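Local coordinates for protein probable ribosomal RNA small subunit methyltransferase (Thermus thermophilus, PDB 3DMH) that transfers a methyl group from S-adenosylmethionine to N2 of a guanosine in 16S ribosomal RNA, at residues L107-G112 against A120-A125; E230-R235 against L249-M254; P348-K353 against L368-R373. One frame throughout, in Å; residues are numbered along the deposited sequence.

Contact 1 of 3, residues L107-G112 against A120-A125; sequences LALPAG and ASLVAA. With SO4 (sulfate ion), chain C.
L107 lies next to the end of strand 102-108 and faces helix 115-128, and the nearest CA atoms, those of L107 and A125, are 7.8 Å apart. No hydrogen bond joins the two segments; the contact is mainly apolar. CG of L107 lies anti to the backbone N (chi1 174°), and this sends CD2 to the helix. There CD2 meets CD2 of L122 at 4.0 Å, the two side chains crossing at about a right angle. The same methyl lies 4.1 Å from CB of S121. L109 adds its own CD2 from the loop, 4.4 Å from CD2 of L122. This is the first half of a beta-alpha-beta crossover in the N-terminal Rossmann-like sheet: strand 102-108 leads through a short loop into helix 115-128, which returns the chain to the parallel neighbour strand 133-140. L137 of that strand touches L107, L109 and L122, and L155 of helix 145-156 also packs on L122. The loop turns at P110, the centre of an inverse gamma turn. P110 rests its CG 4.0 Å from OG of S121, a van der Waals contact; that hydroxyl is hydrogen-bonded to O of Y117 in its own helix. Further along, the backbone N of G112 donates to O3 of a sulfate at 2.9 Å, with an N-H...O angle of 156°. The sulfate probably comes from the crystallisation liquor, and NE of R113 holds it too.

Contact 2 of 3, residues E230-R235 against L249-M254; sequences EGVRGR and LPLARM
V232 and R233 form a loop-to-helix contact in the methyltransferase domain, packed against the C-terminal end of helix 248-253. No direct hydrogen bond crosses it. V232 is its apolar half. CG1 lies 3.7 Å from CB of M254, and CG2 4.0 Å from CD2 of L251. V232 crosses both side chains at about a right angle. R233 is the polar half. Its guanidinium lies over O of M254, which stands 3.6 Å off the plane, over the group's centre. This carbonyl oxygen is buried with no hydrogen-bond partner in the model, so the positive charge probably eases its burial. E230 fixes the rotation of the guanidinium: NE donates to OE1 at 2.9 Å, with OE1 in the guanidinium plane and using its syn lone pair. The bend at chi3 (-58°) turns the group over the carbonyl. A water accepts a weak bond from NH1 of R233 and donates to O of R253. A type II beta turn from V232 to R235, with G234 at positive phi (75°), leads the loop into strand 236-240. L223 of helix 214-227 touches V232 and L251, and strand 299-304 adds I301 against V232 and V303 against L251.

Contact 3 of 3, residues P348-K353 against L368-R373; sequences PLLEEK and LFAEKR
L350 carries this contact from helix 346-354 to strand 366-371. Its CB leaves the helix toward the strand, and chi1 (-88°) and chi2 (77°) bring CD2 to it. CD2, not CD1, is the branch within 4.2 Å of the strand side chains. It lies 4.0 Å from CB of L368 and 4.1 Å from CB of A370, so one methyl sits against two side chains on the same strand face. Between them the backbone O of F369 is 4.2 Å from CD2, a van der Waals contact. Side chains L350 and L368 meet at a slant. The helix and strand segments run almost parallel, at 4°, with their axes 9.5 Å apart. This is a helix packed on the antiparallel end of the C-terminal Rossmann-like methyltransferase sheet. There strand 366-371 lies between 334-340 and 358-362, giving the strand order 3-2-1-4-5-7-6 of class I methyltransferases. F369 alternates with its neighbours and points to the other face. There it meets F337 edge-to-face and makes a cation-pi contact with R226. V323 of helix 317-329 and F357 also pack on L350. F354 touches A370, and Y346 touches L368, whose side chain is about 10 Å from the bound guanosine.

The contacts follow one another along the chain. Contact 1 belongs to the N-terminal seven-stranded sheet; contact 2 lies in a loop and helix flanking the C-terminal sheet, and contact 3 joins a helix to one of its strands. Both sheets share one strand order, which suggests a duplicated methyltransferase fold. Contact 1 lies on the opposite side of the chain's centre from the others, with centres about 38 Å from contact 2 and about 40 Å from contact 3. Contacts 2 and 3 have centres about 23 Å apart. They pack different parts of the domain whose residues D213, N305 and N341 bind guanosine; contact 1 lies away from the annotated sites.

Contact 1 of 3, residues L107-G112 against A120-A125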
loop_
_atom_site.group_PDB
_atom_site.type_symbol
_atom_site.label_atom_id
_atom_site.label_comp_id
_atom_site.label_asym_id
_atom_site.label_seq_id
_atom_site.Cartn_x
_atom_site.Cartn_y
_atom_site.Cartn_z
ATOM N N LEU A 107 -9.071 -3.581 14.916
ATOM C CA LEU A 107 -8.829 -3.926 13.510
ATOM C C LEU A 107 -9.977 -3.439 12.635
ATOM O O LEU A 107 -11.086 -4.017 12.637
ATOM C CB LEU A 107 -8.622 -5.442 13.339
ATOM C CG LEU A 107 -8.506 -5.985 11.914
ATOM C CD1 LEU A 107 -7.264 -5.406 11.235
ATOM C CD2 LEU A 107 -8.410 -7.478 11.971
ATOM N N ALA A 108 -9.728 -2.329 11.934
ATOM C CA ALA A 108 -10.540 -1.973 10.777
ATOM C C ALA A 108 -10.181 -2.979 9.674
ATOM O O ALA A 108 -9.018 -3.084 9.273
ATOM C CB ALA A 108 -10.233 -0.535 10.331
ATOM N N LEU A 109 -11.161 -3.748 9.221
ATOM C CA LEU A 109 -10.904 -4.783 8.219
ATOM C C LEU A 109 -10.286 -4.216 6.948
ATOM O O LEU A 109 -10.882 -3.342 6.310
ATOM C CB LEU A 109 -12.201 -5.490 7.857
ATOM C CG LEU A 109 -12.636 -6.440 8.965
ATOM C CD1 LEU A 109 -14.154 -6.714 8.869
ATOM C CD2 LEU A 109 -11.853 -7.721 8.874
ATOM N N PRO A 110 -9.081 -4.704 6.590
ATOM C CA PRO A 110 -8.415 -4.237 5.367
ATOM C C PRO A 110 -8.977 -4.956 4.133
ATOM O O PRO A 110 -8.235 -5.620 3.398
ATOM C CB PRO A 110 -6.942 -4.600 5.620
ATOM C CG PRO A 110 -7.012 -5.845 6.476
ATOM C CD PRO A 110 -8.254 -5.680 7.341
ATOM N N ALA A 111 -10.283 -4.807 3.914
ATOM C CA ALA A 111 -10.998 -5.619 2.919
ATOM C C ALA A 111 -10.468 -5.401 1.506
ATOM O O ALA A 111 -10.490 -6.325 0.677
ATOM C CB ALA A 111 -12.488 -5.325 2.983
ATOM N N GLY A 112 -10.008 -4.182 1.237
ATOM C CA GLY A 112 -9.514 -3.839 -0.101
ATOM C C GLY A 112 -8.259 -4.594 -0.500
ATOM O O GLY A 112 -7.963 -4.714 -1.695
ATOM N N ALA A 120 -4.967 -13.254 7.471
ATOM C CA ALA A 120 -3.696 -13.149 8.177
ATOM C C ALA A 120 -3.819 -12.127 9.302
ATOM O O ALA A 120 -3.277 -12.324 10.392
ATOM C CB ALA A 120 -2.588 -12.733 7.214
ATOM N N SER A 121 -4.539 -11.041 9.025
ATOM C CA SER A 121 -4.793 -9.994 10.030
ATOM C C SER A 121 -5.660 -10.486 11.188
ATOM O O SER A 121 -5.392 -10.164 12.355
ATOM C CB SER A 121 -5.427 -8.756 9.391
ATOM O OG SER A 121 -4.497 -8.140 8.495
ATOM N N LEU A 122 -6.683 -11.278 10.857
ATOM C CA LEU A 122 -7.555 -11.877 11.876
ATOM C C LEU A 122 -6.776 -12.820 12.783
ATOM O O LEU A 122 -6.921 -12.771 14.004
ATOM C CB LEU A 122 -8.726 -12.616 11.219
ATOM C CG LEU A 122 -9.793 -11.717 10.577
ATOM C CD1 LEU A 122 -10.819 -12.549 9.805
ATOM C CD2 LEU A 122 -10.474 -10.835 11.624
ATOM N N VAL A 123 -5.953 -13.683 12.185
ATOM C CA VAL A 123 -5.133 -14.597 12.990
ATOM C C VAL A 123 -4.092 -13.841 13.822
ATOM O O VAL A 123 -3.869 -14.172 14.990
ATOM C CB VAL A 123 -4.457 -15.675 12.128
ATOM C CG1 VAL A 123 -3.665 -16.623 13.011
ATOM C CG2 VAL A 123 -5.507 -16.449 11.346
ATOM N N ALA A 124 -3.465 -12.814 13.237
ATOM C CA ALA A 124 -2.529 -11.991 13.997
ATOM C C ALA A 124 -3.224 -11.400 15.224
ATOM O O ALA A 124 -2.634 -11.334 16.311
ATOM C CB ALA A 124 -1.976 -10.871 13.125
ATOM N N ALA A 125 -4.461 -10.937 15.039
ATOM C CA ALA A 125 -5.233 -10.350 16.146
ATOM C C ALA A 125 -5.462 -11.378 17.249
ATOM O O ALA A 125 -5.234 -11.104 18.422
ATOM C CB ALA A 125 -6.558 -9.796 15.658
HETATM S S SO4 C . -7.965 -1.361 2.880
HETATM O O1 SO4 C . -7.559 -1.031 4.257
HETATM O O2 SO4 C . -7.125 -2.406 2.309
HETATM O O3 SO4 C . -9.353 -1.863 2.898
HETATM O O4 SO4 C . -7.888 -0.141 2.083
#

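Contact 2 of 3, residues E230-R235 against L249-M254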
loop_
_atom_site.group_PDB
_atom_site.type_symbol
_atom_site.label_atom_id
_atom_site.label_comp_id
_atom_site.label_asym_id
_atom_site.label_seq_id
_atom_site.Cartn_x
_atom_site.Cartn_y
_atom_site.Cartn_z
ATOM N N GLU A 230 18.887 -3.090 -25.532
ATOM C CA GLU A 230 20.056 -2.571 -24.818
ATOM C C GLU A 230 19.906 -1.129 -24.315
ATOM O O GLU A 230 20.797 -0.622 -23.623
ATOM C CB GLU A 230 21.316 -2.690 -25.692
ATOM C CG GLU A 230 21.771 -4.124 -25.963
ATOM C CD GLU A 230 22.129 -4.882 -24.695
ATOM O OE1 GLU A 230 22.943 -4.368 -23.895
ATOM O OE2 GLU A 230 21.593 -5.995 -24.499
ATOM N N GLY A 231 18.786 -0.477 -24.646
ATOM C CA GLY A 231 18.585 0.953 -24.350
ATOM C C GLY A 231 18.333 1.250 -22.884
ATOM O O GLY A 231 18.099 2.400 -22.492
ATOM N N VAL A 232 18.389 0.203 -22.071
ATOM C CA VAL A 232 18.180 0.316 -20.644
ATOM C C VAL A 232 19.456 0.004 -19.846
ATOM O O VAL A 232 19.621 0.467 -18.723
ATOM C CB VAL A 232 16.954 -0.537 -20.211
ATOM C CG1 VAL A 232 17.196 -1.253 -18.922
ATOM C CG2 VAL A 232 15.708 0.337 -20.142
ATOM N N ARG A 233 20.376 -0.754 -20.442
ATOM C CA ARG A 233 21.607 -1.123 -19.746
ATOM C C ARG A 233 22.377 0.104 -19.257
ATOM O O ARG A 233 22.577 1.071 -20.003
ATOM C CB ARG A 233 22.496 -2.017 -20.626
ATOM C CG ARG A 233 23.683 -2.638 -19.882
ATOM C CD ARG A 233 24.400 -3.728 -20.701
ATOM N NE ARG A 233 23.503 -4.818 -21.094
ATOM C CZ ARG A 233 23.023 -5.747 -20.266
ATOM N NH1 ARG A 233 23.337 -5.742 -18.972
ATOM N NH2 ARG A 233 22.213 -6.685 -20.737
ATOM N N GLY A 234 22.788 0.055 -17.994
ATOM C CA GLY A 234 23.598 1.111 -17.390
ATOM C C GLY A 234 22.863 2.400 -17.050
ATOM O O GLY A 234 23.479 3.349 -16.551
ATOM N N ARG A 235 21.559 2.439 -17.331
ATOM C CA ARG A 235 20.716 3.611 -17.058
ATOM C C ARG A 235 20.152 3.537 -15.643
ATOM O O ARG A 235 19.897 2.449 -15.119
ATOM C CB ARG A 235 19.548 3.728 -18.062
ATOM C CG ARG A 235 19.947 3.741 -19.543
ATOM C CD ARG A 235 20.756 4.949 -19.927
ATOM N NE ARG A 235 21.188 4.862 -21.317
ATOM C CZ ARG A 235 20.502 5.339 -22.352
ATOM N NH1 ARG A 235 19.335 5.951 -22.156
ATOM N NH2 ARG A 235 20.989 5.208 -23.583
ATOM N N LEU A 249 11.984 -6.116 -11.893
ATOM C CA LEU A 249 12.852 -7.277 -12.157
ATOM C C LEU A 249 13.340 -7.316 -13.604
ATOM O O LEU A 249 14.553 -7.418 -13.828
ATOM C CB LEU A 249 12.196 -8.607 -11.729
ATOM C CG LEU A 249 12.535 -9.086 -10.305
ATOM C CD1 LEU A 249 11.936 -8.187 -9.224
ATOM C CD2 LEU A 249 12.075 -10.525 -10.100
ATOM N N PRO A 250 12.413 -7.222 -14.590
ATOM C CA PRO A 250 12.868 -7.191 -15.991
ATOM C C PRO A 250 13.836 -6.049 -16.277
ATOM O O PRO A 250 14.843 -6.270 -16.937
ATOM C CB PRO A 250 11.568 -7.003 -16.776
ATOM C CG PRO A 250 10.539 -7.622 -15.915
ATOM C CD PRO A 250 10.942 -7.221 -14.515
ATOM N N LEU A 251 13.553 -4.844 -15.771
ATOM C CA LEU A 251 14.474 -3.734 -16.018
ATOM C C LEU A 251 15.860 -3.963 -15.393
ATOM O O LEU A 251 16.879 -3.593 -15.994
ATOM C CB LEU A 251 13.863 -2.396 -15.593
ATOM C CG LEU A 251 12.666 -1.967 -16.462
ATOM C CD1 LEU A 251 11.931 -0.822 -15.783
ATOM C CD2 LEU A 251 13.078 -1.595 -17.901
ATOM N N ALA A 252 15.905 -4.593 -14.216
ATOM C CA ALA A 252 17.186 -4.964 -13.584
ATOM C C ALA A 252 17.890 -6.021 -14.415
ATOM O O ALA A 252 19.108 -5.955 -14.622
ATOM C CB ALA A 252 16.981 -5.472 -12.162
ATOM N N ARG A 253 17.112 -6.992 -14.892
ATOM C CA ARG A 253 17.655 -8.055 -15.755
ATOM C C ARG A 253 18.256 -7.486 -17.047
ATOM O O ARG A 253 19.273 -7.986 -17.539
ATOM C CB ARG A 253 16.580 -9.110 -16.056
ATOM C CG ARG A 253 16.999 -10.314 -16.936
ATOM C CD ARG A 253 18.131 -11.134 -16.345
ATOM N NE ARG A 253 17.823 -11.764 -15.058
ATOM C CZ ARG A 253 17.018 -12.811 -14.883
ATOM N NH1 ARG A 253 16.387 -13.368 -15.916
ATOM N NH2 ARG A 253 16.844 -13.303 -13.659
ATOM N N MET A 254 17.638 -6.427 -17.561
ATOM C CA MET A 254 18.114 -5.729 -18.756
ATOM C C MET A 254 19.333 -4.841 -18.483
ATOM O O MET A 254 19.860 -4.217 -19.405
ATOM C CB MET A 254 16.988 -4.907 -19.404
ATOM C CG MET A 254 15.792 -5.713 -19.930
ATOM S SD MET A 254 14.350 -4.686 -20.342
ATOM C CE MET A 254 14.824 -4.026 -21.934
HETATM O O HOH W 1 21.937 -7.960 -16.749
#

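Contact 3 of 3, residues P348-K353 against L368-R373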
loop_
_atom_site.group_PDB
_atom_site.type_symbol
_atom_site.label_atom_id
_atom_site.label_comp_id
_atom_site.label_asym_id
_atom_site.label_seq_id
_atom_site.Cartn_x
_atom_site.Cartn_y
_atom_site.Cartn_z
ATOM N N PRO A 348 -3.618 15.531 -20.342
ATOM C CA PRO A 348 -3.375 16.923 -19.932
ATOM C C PRO A 348 -2.291 17.086 -18.867
ATOM O O PRO A 348 -1.574 18.093 -18.886
ATOM C CB PRO A 348 -4.737 17.394 -19.400
ATOM C CG PRO A 348 -5.541 16.164 -19.191
ATOM C CD PRO A 348 -5.031 15.147 -20.156
ATOM N N LEU A 349 -2.169 16.118 -17.957
ATOM C CA LEU A 349 -1.137 16.160 -16.910
ATOM C C LEU A 349 0.272 16.078 -17.488
ATOM O O LEU A 349 1.170 16.825 -17.070
ATOM C CB LEU A 349 -1.316 15.028 -15.881
ATOM C CG LEU A 349 -2.618 14.871 -15.096
ATOM C CD1 LEU A 349 -2.474 13.712 -14.100
ATOM C CD2 LEU A 349 -3.006 16.149 -14.369
ATOM N N LEU A 350 0.473 15.176 -18.452
ATOM C CA LEU A 350 1.784 15.039 -19.079
ATOM C C LEU A 350 2.133 16.267 -19.923
ATOM O O LEU A 350 3.274 16.716 -19.921
ATOM C CB LEU A 350 1.883 13.732 -19.890
ATOM C CG LEU A 350 2.346 12.495 -19.089
ATOM C CD1 LEU A 350 1.233 11.909 -18.210
ATOM C CD2 LEU A 350 2.853 11.415 -20.068
ATOM N N GLU A 351 1.136 16.813 -20.615
ATOM C CA GLU A 351 1.315 18.035 -21.390
ATOM C C GLU A 351 1.741 19.204 -20.499
ATOM O O GLU A 351 2.651 19.964 -20.850
ATOM C CB GLU A 351 0.023 18.372 -22.126
ATOM C CG GLU A 351 0.231 19.171 -23.376
ATOM C CD GLU A 351 -0.741 18.763 -24.450
ATOM O OE1 GLU A 351 -0.370 17.909 -25.285
ATOM O OE2 GLU A 351 -1.883 19.276 -24.448
ATOM N N GLU A 352 1.093 19.338 -19.347
ATOM C CA GLU A 352 1.415 20.413 -18.414
ATOM C C GLU A 352 2.824 20.258 -17.835
ATOM O O GLU A 352 3.553 21.240 -17.695
ATOM C CB GLU A 352 0.379 20.467 -17.292
ATOM C CG GLU A 352 0.609 21.585 -16.279
ATOM C CD GLU A 352 0.028 21.277 -14.917
ATOM O OE1 GLU A 352 -0.525 20.167 -14.718
ATOM O OE2 GLU A 352 0.134 22.148 -14.028
ATOM N N LYS A 353 3.211 19.027 -17.508
ATOM C CA LYS A 353 4.472 18.808 -16.797
ATOM C C LYS A 353 5.708 18.608 -17.682
ATOM O O LYS A 353 6.827 18.909 -17.249
ATOM C CB LYS A 353 4.339 17.664 -15.789
ATOM C CG LYS A 353 3.329 17.914 -14.669
ATOM C CD LYS A 353 3.789 19.021 -13.715
ATOM C CE LYS A 353 2.618 19.539 -12.883
ATOM N NZ LYS A 353 3.072 20.476 -11.828
ATOM N N LEU A 368 1.525 5.864 -22.271
ATOM C CA LEU A 368 1.929 7.218 -22.604
ATOM C C LEU A 368 3.420 7.392 -22.364
ATOM O O LEU A 368 4.012 6.707 -21.519
ATOM C CB LEU A 368 1.123 8.238 -21.795
ATOM C CG LEU A 368 -0.401 8.185 -21.987
ATOM C CD1 LEU A 368 -1.083 9.217 -21.106
ATOM C CD2 LEU A 368 -0.817 8.376 -23.438
ATOM N N PHE A 369 4.007 8.323 -23.116
ATOM C CA PHE A 369 5.443 8.564 -23.096
ATOM C C PHE A 369 5.692 10.061 -23.081
ATOM O O PHE A 369 4.951 10.830 -23.696
ATOM C CB PHE A 369 6.073 7.934 -24.352
ATOM C CG PHE A 369 7.524 8.313 -24.586
ATOM C CD1 PHE A 369 8.554 7.548 -24.052
ATOM C CD2 PHE A 369 7.849 9.422 -25.375
ATOM C CE1 PHE A 369 9.898 7.890 -24.273
ATOM C CE2 PHE A 369 9.193 9.773 -25.612
ATOM C CZ PHE A 369 10.218 9.005 -25.059
ATOM N N ALA A 370 6.734 10.471 -22.365
ATOM C CA ALA A 370 7.190 11.856 -22.417
ATOM C C ALA A 370 8.697 11.924 -22.246
ATOM O O ALA A 370 9.311 11.062 -21.608
ATOM C CB ALA A 370 6.492 12.688 -21.362
ATOM N N GLU A 371 9.291 12.965 -22.822
ATOM C CA GLU A 371 10.720 13.196 -22.703
ATOM C C GLU A 371 10.957 14.511 -21.975
ATOM O O GLU A 371 10.319 15.523 -22.294
ATOM C CB GLU A 371 11.385 13.233 -24.089
ATOM C CG GLU A 371 12.909 13.359 -24.029
ATOM C CD GLU A 371 13.568 13.434 -25.393
ATOM O OE1 GLU A 371 13.132 12.709 -26.314
ATOM O OE2 GLU A 371 14.533 14.217 -25.539
ATOM N N LYS A 372 11.876 14.490 -21.012
ATOM C CA LYS A 372 12.273 15.697 -20.290
ATOM C C LYS A 372 13.059 16.625 -21.211
ATOM O O LYS A 372 14.081 16.231 -21.775
ATOM C CB LYS A 372 13.117 15.333 -19.066
ATOM C CG LYS A 372 13.532 16.517 -18.188
ATOM C CD LYS A 372 12.396 17.034 -17.319
ATOM C CE LYS A 372 12.897 18.117 -16.380
ATOM N NZ LYS A 372 11.822 18.679 -15.515
ATOM N N ARG A 373 12.567 17.853 -21.359
ATOM C CA ARG A 373 13.242 18.875 -22.176
ATOM C C ARG A 373 14.305 19.617 -21.377
ATOM O O ARG A 373 14.899 19.071 -20.444
ATOM C CB ARG A 373 12.227 19.873 -22.749
#